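PDB 6XF9: packaging protein UL32 from Human herpesvirus 8 type M, which forms a pentameric ring required for herpesviral genome packaging and probably aids delivery of new capsids to nuclear replication compartments. Local coordinates for residues L127-F131 with F132-C136; P86-W89 with T90-M93. One frame throughout, in Å; residues are numbered along the deposited sequence.

Contact 1 of 2, residues L127-F131 with F132-C136; sequences LQLHF and FVQKC. With ZN (zinc ion), chain O.
Phe-132 opens the second half of this turn by giving its backbone N to Gln-128 O, which lies 3.0 Å away. The donor sits well above the carbonyl plane, a bent bond, and the ring of Phe-132 turns one face to Phe-131 O while Leu-127 O comes near its edge. Phe-131 CB packs 3.5 Å from CD2 of Phe-132. Val-133 N takes the same Gln-128 O far more squarely, at 2.8 Å with an N-H...O angle of 172°, so two donors grip one carbonyl. That i+5 bond, repeated by Gln-134 N to Leu-129 O, marks a helix widened into a pi-type turn. Gln-134 bends at chi2 and runs alongside Leu-129, its NE2 3.7 Å from Leu-129 CD2. Lys-135 then leaves the helix with positive phi (54°) and curls back to bond Phe-132 O through NZ at 2.7 Å. The reversal brings Cys-136 round: its N reaches His-130 O at 3.1 Å, in the carbonyl plane, and its SG binds zinc at 2.3 Å. His-130 throws CG anti to its own backbone N (chi1 177°), which carries ND1 to the same metal, with Cys-52 and Cys-55 completing a site of three cysteines and one histidine. Tyr-75 OH bonds NE2 on the far side of the imidazole and should fix the ring's rotation as a second-shell partner. The C-terminal part of helix 124-133 and the turn that follows are thus tied to zinc, bordered by helix 71-83 at Phe-131, helix 89-106 at Leu-127 and Gln-128, and helix 145-164 at Val-133 and Gln-134.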
loop_
_atom_site.group_PDB
_atom_site.type_symbol
_atom_site.label_atom_id
_atom_site.label_comp_id
_atom_site.label_asym_id
_atom_site.label_seq_id
_atom_site.Cartn_x
_atom_site.Cartn_y
_atom_site.Cartn_z
ATOM N N LEU D 127 6.552 43.249 -2.350
ATOM C CA LEU D 127 6.018 43.624 -3.660
ATOM C C LEU D 127 5.574 42.398 -4.452
ATOM O O LEU D 127 4.519 42.412 -5.095
ATOM C CB LEU D 127 7.066 44.409 -4.442
ATOM C CG LEU D 127 7.486 45.727 -3.792
ATOM C CD1 LEU D 127 8.685 46.320 -4.522
ATOM C CD2 LEU D 127 6.346 46.728 -3.751
ATOM N N GLN D 128 6.411 41.353 -4.484
ATOM C CA GLN D 128 6.060 40.110 -5.174
ATOM C C GLN D 128 4.786 39.482 -4.614
ATOM O O GLN D 128 3.915 39.035 -5.367
ATOM C CB GLN D 128 7.205 39.123 -5.038
ATOM C CG GLN D 128 8.423 39.456 -5.830
ATOM C CD GLN D 128 9.367 38.280 -5.880
ATOM O OE1 GLN D 128 9.189 37.366 -6.679
ATOM N NE2 GLN D 128 10.347 38.268 -4.987
ATOM N N LEU D 129 4.684 39.391 -3.288
ATOM C CA LEU D 129 3.510 38.772 -2.674
ATOM C C LEU D 129 2.249 39.578 -2.967
ATOM O O LEU D 129 1.186 39.005 -3.253
ATOM C CB LEU D 129 3.726 38.614 -1.166
ATOM C CG LEU D 129 4.610 37.453 -0.681
ATOM C CD1 LEU D 129 4.896 37.547 0.807
ATOM C CD2 LEU D 129 3.901 36.132 -0.971
ATOM N N HIS D 130 2.339 40.912 -2.882
ATOM C CA HIS D 130 1.143 41.738 -3.044
ATOM C C HIS D 130 0.710 41.833 -4.502
ATOM O O HIS D 130 -0.471 41.652 -4.823
ATOM C CB HIS D 130 1.374 43.130 -2.453
ATOM C CG HIS D 130 0.213 44.057 -2.641
ATOM N ND1 HIS D 130 -0.900 44.023 -1.834
ATOM C CD2 HIS D 130 -0.002 45.044 -3.545
ATOM C CE1 HIS D 130 -1.757 44.945 -2.237
ATOM N NE2 HIS D 130 -1.238 45.575 -3.276
ATOM N N PHE D 131 1.646 42.097 -5.401
ATOM C CA PHE D 131 1.271 42.388 -6.773
ATOM C C PHE D 131 1.268 41.175 -7.689
ATOM O O PHE D 131 0.622 41.229 -8.746
ATOM C CB PHE D 131 2.206 43.446 -7.359
ATOM C CG PHE D 131 1.974 44.824 -6.809
ATOM C CD1 PHE D 131 0.847 45.527 -7.150
ATOM C CD2 PHE D 131 2.883 45.404 -5.943
ATOM C CE1 PHE D 131 0.621 46.781 -6.640
ATOM C CE2 PHE D 131 2.659 46.655 -5.433
ATOM C CZ PHE D 131 1.520 47.347 -5.785
ATOM N N PHE D 132 1.969 40.090 -7.341
ATOM C CA PHE D 132 2.121 38.997 -8.305
ATOM C C PHE D 132 1.748 37.615 -7.784
ATOM O O PHE D 132 0.977 36.904 -8.430
ATOM C CB PHE D 132 3.552 38.987 -8.827
ATOM C CG PHE D 132 3.895 40.207 -9.601
ATOM C CD1 PHE D 132 3.588 40.286 -10.950
ATOM C CD2 PHE D 132 4.485 41.296 -8.987
ATOM C CE1 PHE D 132 3.893 41.418 -11.693
ATOM C CE2 PHE D 132 4.797 42.430 -9.717
ATOM C CZ PHE D 132 4.493 42.490 -11.076
ATOM N N VAL D 133 2.260 37.216 -6.628
ATOM C CA VAL D 133 1.929 35.888 -6.132
ATOM C C VAL D 133 0.485 35.862 -5.650
ATOM O O VAL D 133 -0.346 35.100 -6.166
ATOM C CB VAL D 133 2.897 35.459 -5.013
ATOM C CG1 VAL D 133 2.553 34.057 -4.543
ATOM C CG2 VAL D 133 4.325 35.551 -5.469
ATOM N N GLN D 134 0.148 36.727 -4.684
ATOM C CA GLN D 134 -1.176 36.666 -4.073
ATOM C C GLN D 134 -2.208 37.555 -4.755
ATOM O O GLN D 134 -3.410 37.254 -4.664
ATOM C CB GLN D 134 -1.101 37.048 -2.588
ATOM C CG GLN D 134 0.056 36.437 -1.797
ATOM C CD GLN D 134 -0.088 34.938 -1.526
ATOM O OE1 GLN D 134 -0.772 34.215 -2.254
ATOM N NE2 GLN D 134 0.578 34.467 -0.475
ATOM N N LYS D 135 -1.763 38.603 -5.461
ATOM C CA LYS D 135 -2.669 39.530 -6.174
ATOM C C LYS D 135 -3.767 40.146 -5.299
ATOM O O LYS D 135 -4.953 39.968 -5.574
ATOM C CB LYS D 135 -3.297 38.834 -7.385
ATOM C CG LYS D 135 -2.289 38.352 -8.417
ATOM C CD LYS D 135 -2.984 37.708 -9.607
ATOM C CE LYS D 135 -1.977 37.226 -10.638
ATOM N NZ LYS D 135 -1.046 36.209 -10.075
ATOM N N CYS D 136 -3.374 40.866 -4.249
ATOM C CA CYS D 136 -4.343 41.381 -3.279
ATOM C C CYS D 136 -5.382 42.280 -3.918
ATOM O O CYS D 136 -6.456 42.462 -3.338
ATOM C CB CYS D 136 -3.658 42.155 -2.159
ATOM S SG CYS D 136 -2.379 41.247 -1.289
HETATM ZN ZN ZN O . -1.378 42.960 -0.145
#

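Contact 2 of 2, residues P86-W89 with T90-M93; sequences PHCW and TSTM
Trp-89 and Met-93 lie side by side one helical turn apart and point the same way. Met-93 CB sits over one face of the indole, offset toward its rim and 14° off the normal of the six-membered ring, a CH-pi contact. CG of Met-93 is anti to the backbone N (chi1 -172°) and comes within 3.7 Å of Trp-89 CH2; the bend at chi2 then keeps SD beside the ring in an oblique Met-aromatic contact. In the backbone, Met-93 N bonds Trp-89 O at 2.9 Å, the i to i+4 bond of the first turn. Thr-90 crosses the indole at about a right angle, its OG1 3.4 Å from Trp-89 CE3. Away from the indole, Ser-91 swings OG back across the helix start to bond Pro-86 O at 2.7 Å, approaching from above the carbonyl plane, and OG also passes 3.2 Å from Cys-88 SG. Cys-88 holds the N-cap position. A water donates to Cys-88 O at 2.9 Å and bonds Thr-92 OG1 as well; Met-280 O is a further partner of that hydroxyl. Glu-300 accepts from the backbone N atoms of both Trp-89 and Thr-90, and its carboxylate would be favourably placed for the positive end of the helix dipole. The first turn of helix 89-106 therefore pairs the Met-93 thioether with the indole, while the buried Ser-91 and Thr-92 hydroxyls find partners in the Pro-86 carbonyl, a water shared with Cys-88 O, and Met-280 O.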
loop_
_atom_site.group_PDB
_atom_site.type_symbol
_atom_site.label_atom_id
_atom_site.label_comp_id
_atom_site.label_asym_id
_atom_site.label_seq_id
_atom_site.Cartn_x
_atom_site.Cartn_y
_atom_site.Cartn_z
ATOM N N PRO D 86 4.346 39.525 -16.536
ATOM C CA PRO D 86 4.907 38.267 -16.044
ATOM C C PRO D 86 5.481 38.431 -14.656
ATOM O O PRO D 86 5.619 39.528 -14.127
ATOM C CB PRO D 86 6.010 37.938 -17.048
ATOM C CG PRO D 86 6.368 39.268 -17.657
ATOM C CD PRO D 86 5.097 40.057 -17.691
ATOM N N HIS D 87 5.691 37.301 -14.026
ATOM C CA HIS D 87 6.418 37.204 -12.723
ATOM C C HIS D 87 8.048 37.139 -12.877
ATOM O O HIS D 87 8.762 36.204 -13.327
ATOM C CB HIS D 87 6.216 35.833 -12.168
ATOM C CG HIS D 87 5.049 35.653 -11.274
ATOM N ND1 HIS D 87 3.843 35.167 -11.728
ATOM C CD2 HIS D 87 4.938 35.756 -9.935
ATOM C CE1 HIS D 87 3.014 35.045 -10.714
ATOM N NE2 HIS D 87 3.651 35.403 -9.617
ATOM N N CYS D 88 8.648 38.245 -12.565
ATOM C CA CYS D 88 10.092 38.257 -12.776
ATOM C C CYS D 88 10.712 39.405 -11.996
ATOM O O CYS D 88 10.032 40.088 -11.222
ATOM C CB CYS D 88 10.413 38.326 -14.265
ATOM S SG CYS D 88 9.543 39.618 -15.121
ATOM N N TRP D 89 12.022 39.603 -12.178
ATOM C CA TRP D 89 12.672 40.720 -11.504
ATOM C C TRP D 89 12.161 42.054 -12.044
ATOM O O TRP D 89 11.724 42.909 -11.266
ATOM C CB TRP D 89 14.199 40.633 -11.648
ATOM C CG TRP D 89 14.860 41.841 -11.084
ATOM C CD1 TRP D 89 15.170 42.075 -9.787
ATOM C CD2 TRP D 89 15.215 43.027 -11.805
ATOM N NE1 TRP D 89 15.732 43.326 -9.654
ATOM C CE2 TRP D 89 15.773 43.924 -10.887
ATOM C CE3 TRP D 89 15.134 43.404 -13.145
ATOM C CZ2 TRP D 89 16.233 45.173 -11.262
ATOM C CZ3 TRP D 89 15.599 44.647 -13.516
ATOM C CH2 TRP D 89 16.129 45.517 -12.580
ATOM N N THR D 90 12.124 42.195 -13.363
ATOM C CA THR D 90 11.748 43.463 -13.975
ATOM C C THR D 90 10.361 43.926 -13.563
ATOM O O THR D 90 10.146 45.118 -13.338
ATOM C CB THR D 90 11.811 43.385 -15.512
ATOM O OG1 THR D 90 13.144 43.053 -15.922
ATOM C CG2 THR D 90 11.412 44.717 -16.131
ATOM N N SER D 91 9.417 43.001 -13.464
ATOM C CA SER D 91 8.063 43.383 -13.067
ATOM C C SER D 91 8.026 43.831 -11.618
ATOM O O SER D 91 7.195 44.674 -11.261
ATOM C CB SER D 91 7.071 42.247 -13.285
ATOM O OG SER D 91 7.196 41.707 -14.591
ATOM N N THR D 92 8.899 43.279 -10.765
ATOM C CA THR D 92 8.971 43.747 -9.382
ATOM C C THR D 92 9.621 45.120 -9.297
ATOM O O THR D 92 9.146 45.993 -8.559
ATOM C CB THR D 92 9.743 42.739 -8.539
ATOM O OG1 THR D 92 9.103 41.467 -8.661
ATOM C CG2 THR D 92 9.805 43.166 -7.065
ATOM N N MET D 93 10.694 45.328 -10.064
ATOM C CA MET D 93 11.351 46.629 -10.148
ATOM C C MET D 93 10.368 47.702 -10.605
ATOM O O MET D 93 10.255 48.760 -9.978
ATOM C CB MET D 93 12.533 46.520 -11.112
ATOM C CG MET D 93 13.477 47.713 -11.216
ATOM S SD MET D 93 14.273 48.224 -9.668
ATOM C CE MET D 93 15.640 49.121 -10.380
HETATM O O HOH W 1 7.356 40.110 -10.137
#

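How the contacts relate
Contact 2 comes first along the chain, at the start of helix 89-106, and contact 1 lies in the C-terminal part of the next helix, 124-133, and the turn after it; their centres are about 11 Å apart. The two meet directly. Phe-132 of contact 1 puts CZ 3.4 Å from Ser-91 CB and CE1 3.5 Å from Pro-86 O, so its ring packs against the very bridge that Ser-91 makes to the preceding loop. Gln-128 CG similarly lies 3.5 Å from Thr-92 OG1. Their relations to metal differ: contact 1 supplies two ligands of one zinc, whereas the Cys-88 side chain in contact 2 lies about 8 Å from a different zinc, that of Cys-296, Cys-299, His-366 and Cys-373.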